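Local coordinates for protein GlcNAc-alpha-1,4-Gal-releasing endo-beta-galactosidase (Clostridium perfringens, PDB 1UPS) that probably hydrolyses O-glycosyl bonds as a calcium-binding family 16 endo-beta-galactosidase, named for releasing GlcNAc-alpha-1,4-Gal from glycans, at residues L289-R297 with K323-Y331; G40-Y51 with S62-E70. One frame throughout, in Å; residues are numbered along the deposited sequence.

Two ways of joining separate pieces of chain appear in this protein, on opposite sides of its centre. Interaction 2 ties the loop 40-51 to the strand-bearing segment 62-70 within the family 16 glycoside hydrolase region, whereas interaction 1 crosses strands 291-296 and 327-331 in the C-terminal part, probably a beta-trefoil as in related endo-beta-galactosidases. Their centres lie 48 Å apart and their nearest atoms about 30 Å, so neither touches the other. Interaction 2 is the one close to an observed site: the side chain of Phe-69 sits about 8 Å from the bound calcium ion, which Glu-37, Asn-39, Gly-72 and Asp-272 ligate. Interaction 1 is remote from it.

Interaction 1: L289-R297 with K323-Y331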
loop_
_atom_site.group_PDB
_atom_site.type_symbol
_atom_site.label_atom_id
_atom_site.label_comp_id
_atom_site.label_asym_id
_atom_site.label_seq_id
_atom_site.Cartn_x
_atom_site.Cartn_y
_atom_site.Cartn_z
ATOM N N LEU A 289 3.069 17.834 -13.407
ATOM C CA LEU A 289 3.809 19.074 -13.667
ATOM C C LEU A 289 5.043 19.217 -12.756
ATOM O O LEU A 289 5.846 20.145 -12.938
ATOM C CB LEU A 289 2.892 20.304 -13.508
ATOM C CG LEU A 289 1.829 20.655 -14.572
ATOM C CD1 LEU A 289 1.144 21.992 -14.234
ATOM C CD2 LEU A 289 2.389 20.669 -15.997
ATOM N N ASN A 290 5.183 18.308 -11.788
ATOM C CA ASN A 290 6.317 18.306 -10.850
ATOM C C ASN A 290 7.654 18.137 -11.555
ATOM O O ASN A 290 7.764 17.361 -12.512
ATOM C CB ASN A 290 6.166 17.170 -9.834
ATOM C CG ASN A 290 5.145 17.476 -8.742
ATOM O OD1 ASN A 290 4.349 18.422 -8.844
ATOM N ND2 ASN A 290 5.155 16.657 -7.689
ATOM N N ASN A 291 8.672 18.851 -11.067
ATOM C CA ASN A 291 10.033 18.661 -11.538
ATOM C C ASN A 291 10.873 18.215 -10.344
ATOM O O ASN A 291 10.521 18.527 -9.194
ATOM C CB ASN A 291 10.588 19.954 -12.143
ATOM C CG ASN A 291 9.770 20.443 -13.323
ATOM O OD1 ASN A 291 9.314 19.646 -14.141
ATOM N ND2 ASN A 291 9.557 21.754 -13.403
ATOM N N TYR A 292 11.943 17.473 -10.614
ATOM C CA TYR A 292 12.785 16.918 -9.543
ATOM C C TYR A 292 14.266 17.054 -9.839
ATOM O O TYR A 292 14.706 16.886 -10.991
ATOM C CB TYR A 292 12.507 15.426 -9.356
ATOM C CG TYR A 292 11.086 15.104 -9.026
ATOM C CD1 TYR A 292 10.663 15.005 -7.692
ATOM C CD2 TYR A 292 10.157 14.867 -10.046
ATOM C CE1 TYR A 292 9.315 14.703 -7.379
ATOM C CE2 TYR A 292 8.819 14.568 -9.747
ATOM C CZ TYR A 292 8.412 14.489 -8.418
ATOM O OH TYR A 292 7.095 14.194 -8.137
ATOM N N LEU A 293 15.044 17.315 -8.785
ATOM C CA LEU A 293 16.485 17.044 -8.832
ATOM C C LEU A 293 16.625 15.606 -8.339
ATOM O O LEU A 293 15.742 15.116 -7.624
ATOM C CB LEU A 293 17.252 17.984 -7.895
ATOM C CG LEU A 293 17.161 19.482 -8.191
ATOM C CD1 LEU A 293 17.836 20.282 -7.080
ATOM C CD2 LEU A 293 17.802 19.777 -9.552
ATOM N N ILE A 294 17.701 14.923 -8.729
ATOM C CA ILE A 294 17.936 13.540 -8.293
ATOM C C ILE A 294 19.352 13.435 -7.739
ATOM O O ILE A 294 20.324 13.609 -8.472
ATOM C CB ILE A 294 17.743 12.539 -9.471
ATOM C CG1 ILE A 294 16.337 12.674 -10.079
ATOM C CG2 ILE A 294 17.936 11.102 -8.971
ATOM C CD1 ILE A 294 16.105 11.796 -11.338
ATOM N N ARG A 295 19.448 13.153 -6.448
ATOM C CA ARG A 295 20.728 13.180 -5.747
ATOM C C ARG A 295 21.130 11.788 -5.256
ATOM O O ARG A 295 20.298 11.056 -4.701
ATOM C CB ARG A 295 20.617 14.130 -4.555
ATOM C CG ARG A 295 21.953 14.418 -3.844
ATOM C CD ARG A 295 21.805 15.302 -2.592
ATOM N NE ARG A 295 23.043 16.059 -2.388
ATOM C CZ ARG A 295 23.331 16.822 -1.330
ATOM N NH1 ARG A 295 22.467 16.967 -0.324
ATOM N NH2 ARG A 295 24.505 17.437 -1.279
ATOM N N ASN A 296 22.405 11.448 -5.442
ATOM C CA ASN A 296 22.961 10.186 -4.950
ATOM C C ASN A 296 23.215 10.206 -3.443
ATOM O O ASN A 296 23.755 11.184 -2.905
ATOM C CB ASN A 296 24.278 9.873 -5.676
ATOM C CG ASN A 296 24.761 8.453 -5.406
ATOM O OD1 ASN A 296 25.600 8.214 -4.516
ATOM N ND2 ASN A 296 24.199 7.498 -6.138
ATOM N N ARG A 297 22.831 9.140 -2.749
ATOM C CA ARG A 297 23.033 9.115 -1.298
ATOM C C ARG A 297 24.513 9.098 -0.884
ATOM O O ARG A 297 24.934 9.810 0.052
ATOM C CB ARG A 297 22.283 7.952 -0.636
ATOM C CG ARG A 297 22.425 7.961 0.905
ATOM C CD ARG A 297 21.689 6.803 1.586
ATOM N NE ARG A 297 21.679 6.959 3.039
ATOM C CZ ARG A 297 21.088 6.128 3.892
ATOM N NH1 ARG A 297 20.431 5.056 3.451
ATOM N NH2 ARG A 297 21.143 6.387 5.215
ATOM N N LYS A 323 19.629 23.735 -15.401
ATOM C CA LYS A 323 18.508 23.446 -16.298
ATOM C C LYS A 323 18.499 21.965 -16.717
ATOM O O LYS A 323 17.437 21.335 -16.803
ATOM C CB LYS A 323 18.563 24.341 -17.539
ATOM N N ASN A 324 19.693 21.430 -16.957
ATOM C CA ASN A 324 19.889 20.051 -17.399
ATOM C C ASN A 324 19.777 19.019 -16.278
ATOM O O ASN A 324 19.859 17.823 -16.544
ATOM C CB ASN A 324 21.274 19.898 -18.027
ATOM C CG ASN A 324 21.535 20.894 -19.113
ATOM O OD1 ASN A 324 20.897 20.859 -20.168
ATOM N ND2 ASN A 324 22.484 21.804 -18.868
ATOM N N ALA A 325 19.639 19.491 -15.041
ATOM C CA ALA A 325 19.569 18.640 -13.838
ATOM C C ALA A 325 18.139 18.438 -13.354
ATOM O O ALA A 325 17.925 17.871 -12.289
ATOM C CB ALA A 325 20.420 19.253 -12.706
ATOM N N LYS A 326 17.165 18.898 -14.138
ATOM C CA LYS A 326 15.761 18.810 -13.750
ATOM C C LYS A 326 15.060 17.688 -14.510
ATOM O O LYS A 326 15.242 17.557 -15.732
ATOM C CB LYS A 326 15.048 20.148 -13.968
ATOM C CG LYS A 326 15.562 21.265 -13.048
ATOM C CD LYS A 326 14.737 22.532 -13.221
ATOM C CE LYS A 326 15.317 23.708 -12.412
ATOM N NZ LYS A 326 14.569 24.952 -12.768
ATOM N N TRP A 327 14.279 16.896 -13.771
ATOM C CA TRP A 327 13.655 15.655 -14.275
ATOM C C TRP A 327 12.152 15.601 -14.012
ATOM O O TRP A 327 11.668 16.191 -13.057
ATOM C CB TRP A 327 14.325 14.420 -13.625
ATOM C CG TRP A 327 15.808 14.405 -13.823
ATOM C CD1 TRP A 327 16.732 15.087 -13.096
ATOM C CD2 TRP A 327 16.533 13.717 -14.853
ATOM N NE1 TRP A 327 17.996 14.853 -13.587
ATOM C CE2 TRP A 327 17.903 14.015 -14.670
ATOM C CE3 TRP A 327 16.164 12.852 -15.902
ATOM C CZ2 TRP A 327 18.908 13.492 -15.494
ATOM C CZ3 TRP A 327 17.167 12.331 -16.733
ATOM C CH2 TRP A 327 18.525 12.647 -16.510
ATOM N N SER A 328 11.427 14.869 -14.864
ATOM C CA SER A 328 9.988 14.641 -14.716
ATOM C C SER A 328 9.776 13.144 -14.588
ATOM O O SER A 328 10.595 12.347 -15.068
ATOM C CB SER A 328 9.224 15.094 -15.974
ATOM O OG SER A 328 9.183 16.499 -16.093
ATOM N N LYS A 329 8.669 12.767 -13.961
ATOM C CA LYS A 329 8.242 11.373 -13.946
ATOM C C LYS A 329 6.983 11.162 -14.770
ATOM O O LYS A 329 6.090 12.013 -14.809
ATOM C CB LYS A 329 7.997 10.882 -12.525
ATOM C CG LYS A 329 9.172 11.072 -11.592
ATOM C CD LYS A 329 8.728 10.944 -10.133
ATOM C CE LYS A 329 8.772 9.513 -9.692
ATOM N NZ LYS A 329 8.140 9.358 -8.347
ATOM N N GLU A 330 6.928 10.007 -15.422
ATOM C CA GLU A 330 5.742 9.574 -16.134
ATOM C C GLU A 330 5.509 8.129 -15.751
ATOM O O GLU A 330 6.447 7.422 -15.372
ATOM C CB GLU A 330 5.946 9.697 -17.636
ATOM C CG GLU A 330 5.900 11.131 -18.135
ATOM C CD GLU A 330 6.266 11.267 -19.596
ATOM O OE1 GLU A 330 5.961 10.350 -20.383
ATOM O OE2 GLU A 330 6.840 12.310 -19.961
ATOM N N TYR A 331 4.254 7.700 -15.813
ATOM C CA TYR A 331 3.908 6.351 -15.381
ATOM C C TYR A 331 3.251 5.534 -16.502
ATOM O O TYR A 331 2.494 6.075 -17.324
ATOM C CB TYR A 331 3.068 6.405 -14.094
ATOM C CG TYR A 331 3.711 7.253 -13.007
ATOM C CD1 TYR A 331 3.338 8.589 -12.817
ATOM C CD2 TYR A 331 4.725 6.736 -12.199
ATOM C CE1 TYR A 331 3.943 9.373 -11.836
ATOM C CE2 TYR A 331 5.330 7.509 -11.222
ATOM C CZ TYR A 331 4.942 8.822 -11.043
ATOM O OH TYR A 331 5.541 9.584 -10.069
HETATM O O HOH W 1 6.825 14.659 -12.907
HETATM O O HOH W 2 19.419 16.314 -10.533
#
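Tyr-292 and Trp-327 exchange a reciprocal pair of backbone hydrogen bonds, Tyr-292 N to Trp-327 O and Trp-327 N to Tyr-292 O, each 2.8 Å long. They form a single antiparallel bridge; the two strand directions stand at 113° to each other, far from the 180° of a regular antiparallel pair, and the backbones soon separate. Water takes over at both ends: one molecule accepts from Lys-329 N and donates to Asn-290 O, while another accepts from Ile-294 N and donates to Ala-325 O.

Outside this polar centre, Ile-294 lays its CD1 methyl over one face of the Trp-327 indole, 3.8 Å from the centroid of the five-membered ring, a CH-pi contact. With chi1 at -57°, Ile-294 CG1 lies beside its own backbone N, and the extended branch carries CD1 to the indole. The Tyr-292 ring crosses the Lys-329 chain at about a right angle, CE2 lying 3.6 Å from Lys-329 CD. The ammonium end of Lys-329, at most weakly attracted to that ring, forms a salt bridge with Glu-372. At the other flank, Leu-293 CD2 packs 4.1 Å from Ala-325 CB. The chemistry implies a short crossing in the probable trefoil, where two direct bonds fix the register and water satisfies backbone groups that the diverging strands cannot pair directly.

Interaction 2: G40-Y51 with S62-E70; sequences GPTLDREKWTDY and SAKANYRFE
Asp-50 joins Arg-45 and Lys-64 in a salt-bridge network that ties loop 40-51 to the approach and start of strand 66-70, an edge strand of an antiparallel sheet in the family 16 hydrolase fold. Each carboxylate oxygen has more than one donor. Arg-45 grips the group end-on, Arg-45 NH1 to Asp-50 OD2 at 3.0 Å and Arg-45 NH2 to Asp-50 OD1 at 2.8 Å, both from above the carboxylate plane. From the opposite face Lys-64 NZ reaches Asp-50 OD2 at 3.1 Å. Tyr-67 OH donates to Asp-50 OD1 over 2.8 Å on the anti side, approaching from the same face as Arg-45 NH2. Such a concentration of donors would probably favour the charged carboxylate and offset the closeness of the two cations.

The Asp-50 backbone is used too: its O accepts from Ala-65 N at 2.9 Å, with an N-H...O angle of 163°. The Lys-64 chain passes obliquely across the Tyr-51 ring, CG over one face toward the rim, before a bend at chi4 (99°) directs NZ to the carboxylate; Tyr-51 OH takes a weak bond from that NZ, and its stronger hydrogen-bond partner is Glu-61. Nearby, Leu-43 CB rests against Tyr-67 CE2. The far end, nearer the calcium site, is held by packing: Gly-40, with its positive phi, brings its bare CA over one face of the Phe-69 ring, 3.6 Å from the centroid.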
loop_
_atom_site.group_PDB
_atom_site.type_symbol
_atom_site.label_atom_id
_atom_site.label_comp_id
_atom_site.label_asym_id
_atom_site.label_seq_id
_atom_site.Cartn_x
_atom_site.Cartn_y
_atom_site.Cartn_z
ATOM N N GLY A 40 -13.051 0.757 24.246
ATOM C CA GLY A 40 -14.092 -0.145 24.719
ATOM C C GLY A 40 -14.816 0.415 25.928
ATOM O O GLY A 40 -14.578 1.569 26.280
ATOM N N PRO A 41 -15.645 -0.394 26.595
ATOM C CA PRO A 41 -15.744 -1.839 26.345
ATOM C C PRO A 41 -16.749 -2.250 25.266
ATOM O O PRO A 41 -16.953 -3.451 25.050
ATOM C CB PRO A 41 -16.213 -2.368 27.700
ATOM C CG PRO A 41 -17.099 -1.284 28.205
ATOM C CD PRO A 41 -16.533 0.029 27.699
ATOM N N THR A 42 -17.376 -1.288 24.597
ATOM C CA THR A 42 -18.285 -1.641 23.507
ATOM C C THR A 42 -17.881 -1.012 22.180
ATOM O O THR A 42 -17.328 0.100 22.136
ATOM C CB THR A 42 -19.739 -1.256 23.824
ATOM O OG1 THR A 42 -19.822 0.157 23.955
ATOM C CG2 THR A 42 -20.166 -1.743 25.197
ATOM N N LEU A 43 -18.194 -1.729 21.105
ATOM C CA LEU A 43 -17.936 -1.252 19.758
ATOM C C LEU A 43 -18.863 -0.073 19.466
ATOM O O LEU A 43 -20.054 -0.135 19.774
ATOM C CB LEU A 43 -18.208 -2.374 18.764
ATOM C CG LEU A 43 -17.841 -2.103 17.308
ATOM C CD1 LEU A 43 -16.319 -2.063 17.133
ATOM C CD2 LEU A 43 -18.428 -3.202 16.434
ATOM N N ASP A 44 -18.319 0.987 18.876
ATOM C CA ASP A 44 -19.108 2.180 18.549
ATOM C C ASP A 44 -19.948 1.884 17.312
ATOM O O ASP A 44 -19.427 1.838 16.189
ATOM C CB ASP A 44 -18.179 3.372 18.295
ATOM C CG ASP A 44 -18.927 4.686 18.121
ATOM O OD1 ASP A 44 -20.121 4.691 17.756
ATOM O OD2 ASP A 44 -18.380 5.777 18.339
ATOM N N ARG A 45 -21.246 1.691 17.514
ATOM C CA ARG A 45 -22.108 1.248 16.421
ATOM C C ARG A 45 -22.511 2.378 15.464
ATOM O O ARG A 45 -23.204 2.151 14.461
ATOM C CB ARG A 45 -23.316 0.485 16.978
ATOM C CG ARG A 45 -22.877 -0.796 17.679
ATOM C CD ARG A 45 -23.980 -1.784 17.962
ATOM N NE ARG A 45 -23.455 -2.965 18.654
ATOM C CZ ARG A 45 -22.945 -4.037 18.039
ATOM N NH1 ARG A 45 -22.899 -4.094 16.710
ATOM N NH2 ARG A 45 -22.494 -5.062 18.758
ATOM N N GLU A 46 -22.067 3.593 15.768
ATOM C CA GLU A 46 -22.192 4.685 14.815
ATOM C C GLU A 46 -21.059 4.629 13.787
ATOM O O GLU A 46 -21.130 5.291 12.748
ATOM C CB GLU A 46 -22.228 6.048 15.536
ATOM C CG GLU A 46 -23.533 6.332 16.286
ATOM C CD GLU A 46 -24.776 6.248 15.407
ATOM O OE1 GLU A 46 -25.763 5.600 15.830
ATOM O OE2 GLU A 46 -24.783 6.834 14.297
ATOM N N LYS A 47 -20.027 3.828 14.059
ATOM C CA LYS A 47 -18.857 3.736 13.164
ATOM C C LYS A 47 -18.710 2.366 12.500
ATOM O O LYS A 47 -18.244 2.271 11.352
ATOM C CB LYS A 47 -17.573 4.054 13.945
ATOM C CG LYS A 47 -17.540 5.460 14.515
ATOM C CD LYS A 47 -16.286 5.753 15.328
ATOM C CE LYS A 47 -16.311 7.246 15.772
ATOM N NZ LYS A 47 -15.338 7.553 16.847
ATOM N N TRP A 48 -19.087 1.314 13.232
ATOM C CA TRP A 48 -18.819 -0.075 12.823
ATOM C C TRP A 48 -20.033 -0.983 12.943
ATOM O O TRP A 48 -20.864 -0.828 13.861
ATOM C CB TRP A 48 -17.707 -0.696 13.698
ATOM C CG TRP A 48 -16.447 0.099 13.718
ATOM C CD1 TRP A 48 -16.033 0.956 14.705
ATOM C CD2 TRP A 48 -15.442 0.140 12.699
ATOM N NE1 TRP A 48 -14.821 1.513 14.367
ATOM C CE2 TRP A 48 -14.445 1.050 13.132
ATOM C CE3 TRP A 48 -15.284 -0.497 11.453
ATOM C CZ2 TRP A 48 -13.292 1.323 12.382
ATOM C CZ3 TRP A 48 -14.136 -0.222 10.695
ATOM C CH2 TRP A 48 -13.159 0.695 11.163
ATOM N N THR A 49 -20.097 -1.961 12.043
ATOM C CA THR A 49 -20.898 -3.148 12.272
ATOM C C THR A 49 -19.987 -4.353 12.559
ATOM O O THR A 49 -18.857 -4.409 12.068
ATOM C CB THR A 49 -21.885 -3.392 11.106
ATOM O OG1 THR A 49 -22.754 -4.482 11.450
ATOM C CG2 THR A 49 -21.176 -3.839 9.796
ATOM N N ASP A 50 -20.462 -5.289 13.380
ATOM C CA ASP A 50 -19.653 -6.458 13.751
ATOM C C ASP A 50 -20.083 -7.730 13.008
ATOM O O ASP A 50 -20.100 -8.834 13.554
ATOM C CB ASP A 50 -19.578 -6.642 15.277
ATOM C CG ASP A 50 -20.939 -6.688 15.945
ATOM O OD1 ASP A 50 -20.968 -6.848 17.197
ATOM O OD2 ASP A 50 -22.016 -6.554 15.323
ATOM N N TYR A 51 -20.404 -7.559 11.732
ATOM C CA TYR A 51 -20.680 -8.681 10.853
ATOM C C TYR A 51 -19.801 -8.580 9.614
ATOM O O TYR A 51 -19.571 -7.468 9.091
ATOM C CB TYR A 51 -22.140 -8.655 10.414
ATOM C CG TYR A 51 -23.132 -8.972 11.513
ATOM C CD1 TYR A 51 -23.549 -7.983 12.407
ATOM C CD2 TYR A 51 -23.675 -10.249 11.637
ATOM C CE1 TYR A 51 -24.464 -8.270 13.425
ATOM C CE2 TYR A 51 -24.602 -10.549 12.647
ATOM C CZ TYR A 51 -24.990 -9.550 13.528
ATOM O OH TYR A 51 -25.914 -9.826 14.510
ATOM N N SER A 62 -24.316 -16.155 11.261
ATOM C CA SER A 62 -23.050 -16.910 11.136
ATOM C C SER A 62 -21.840 -15.984 10.968
ATOM O O SER A 62 -20.720 -16.341 11.339
ATOM C CB SER A 62 -23.105 -17.958 9.987
ATOM O OG SER A 62 -23.326 -17.412 8.667
ATOM N N ALA A 63 -22.090 -14.790 10.425
ATOM C CA ALA A 63 -21.036 -13.865 10.033
ATOM C C ALA A 63 -20.655 -12.899 11.159
ATOM O O ALA A 63 -19.816 -12.022 10.978
ATOM C CB ALA A 63 -21.457 -13.103 8.765
ATOM N N LYS A 64 -21.264 -13.063 12.329
ATOM C CA LYS A 64 -20.948 -12.193 13.482
ATOM C C LYS A 64 -19.526 -12.408 14.025
ATOM O O LYS A 64 -19.064 -13.546 14.152
ATOM C CB LYS A 64 -21.972 -12.374 14.613
ATOM C CG LYS A 64 -21.894 -11.240 15.669
ATOM C CD LYS A 64 -23.172 -11.069 16.476
ATOM C CE LYS A 64 -23.062 -9.855 17.425
ATOM N NZ LYS A 64 -23.730 -8.611 16.881
ATOM N N ALA A 65 -18.867 -11.302 14.381
ATOM C CA ALA A 65 -17.504 -11.316 14.900
ATOM C C ALA A 65 -17.473 -11.642 16.378
ATOM O O ALA A 65 -18.429 -11.343 17.105
ATOM C CB ALA A 65 -16.843 -9.958 14.678
ATOM N N ASN A 66 -16.372 -12.250 16.815
ATOM C CA ASN A 66 -16.037 -12.277 18.228
ATOM C C ASN A 66 -14.906 -11.313 18.484
ATOM O O ASN A 66 -13.998 -11.201 17.681
ATOM C CB ASN A 66 -15.693 -13.684 18.699
ATOM C CG ASN A 66 -16.907 -14.590 18.663
ATOM O OD1 ASN A 66 -17.956 -14.286 19.271
ATOM N ND2 ASN A 66 -16.793 -15.693 17.928
ATOM N N TYR A 67 -15.001 -10.588 19.593
ATOM C CA TYR A 67 -13.994 -9.575 19.926
ATOM C C TYR A 67 -14.174 -9.139 21.386
ATOM O O TYR A 67 -15.220 -9.415 22.012
ATOM C CB TYR A 67 -14.087 -8.347 18.989
ATOM C CG TYR A 67 -15.438 -7.647 19.040
ATOM C CD1 TYR A 67 -16.506 -8.098 18.248
ATOM C CD2 TYR A 67 -15.664 -6.563 19.893
ATOM C CE1 TYR A 67 -17.756 -7.488 18.298
ATOM C CE2 TYR A 67 -16.936 -5.935 19.963
ATOM C CZ TYR A 67 -17.968 -6.408 19.150
ATOM O OH TYR A 67 -19.220 -5.828 19.200
ATOM N N ARG A 68 -13.132 -8.508 21.925
ATOM C CA ARG A 68 -13.173 -7.845 23.232
ATOM C C ARG A 68 -12.302 -6.600 23.122
ATOM O O ARG A 68 -11.666 -6.363 22.083
ATOM C CB ARG A 68 -12.671 -8.761 24.362
ATOM C CG ARG A 68 -11.221 -9.240 24.264
ATOM C CD ARG A 68 -10.831 -10.383 25.246
ATOM N NE ARG A 68 -9.380 -10.583 25.291
ATOM C CZ ARG A 68 -8.693 -11.470 24.576
ATOM N NH1 ARG A 68 -7.372 -11.531 24.696
ATOM N NH2 ARG A 68 -9.299 -12.298 23.736
ATOM N N PHE A 69 -12.305 -5.798 24.178
ATOM C CA PHE A 69 -11.385 -4.667 24.271
ATOM C C PHE A 69 -10.461 -4.943 25.435
ATOM O O PHE A 69 -10.933 -5.334 26.503
ATOM C CB PHE A 69 -12.166 -3.368 24.477
ATOM C CG PHE A 69 -12.981 -2.981 23.273
ATOM C CD1 PHE A 69 -12.453 -2.124 22.305
ATOM C CD2 PHE A 69 -14.265 -3.505 23.090
ATOM C CE1 PHE A 69 -13.193 -1.788 21.152
ATOM C CE2 PHE A 69 -15.013 -3.175 21.949
ATOM C CZ PHE A 69 -14.472 -2.310 20.993
ATOM N N GLU A 70 -9.157 -4.796 25.214
ATOM C CA GLU A 70 -8.149 -5.132 26.235
ATOM C C GLU A 70 -7.006 -4.123 26.148
ATOM O O GLU A 70 -6.435 -3.918 25.069
ATOM C CB GLU A 70 -7.660 -6.594 26.069
ATOM C CG GLU A 70 -6.563 -7.051 27.043
ATOM C CD GLU A 70 -6.226 -8.548 26.942
ATOM O OE1 GLU A 70 -5.195 -8.999 27.546
ATOM O OE2 GLU A 70 -7.004 -9.297 26.305
#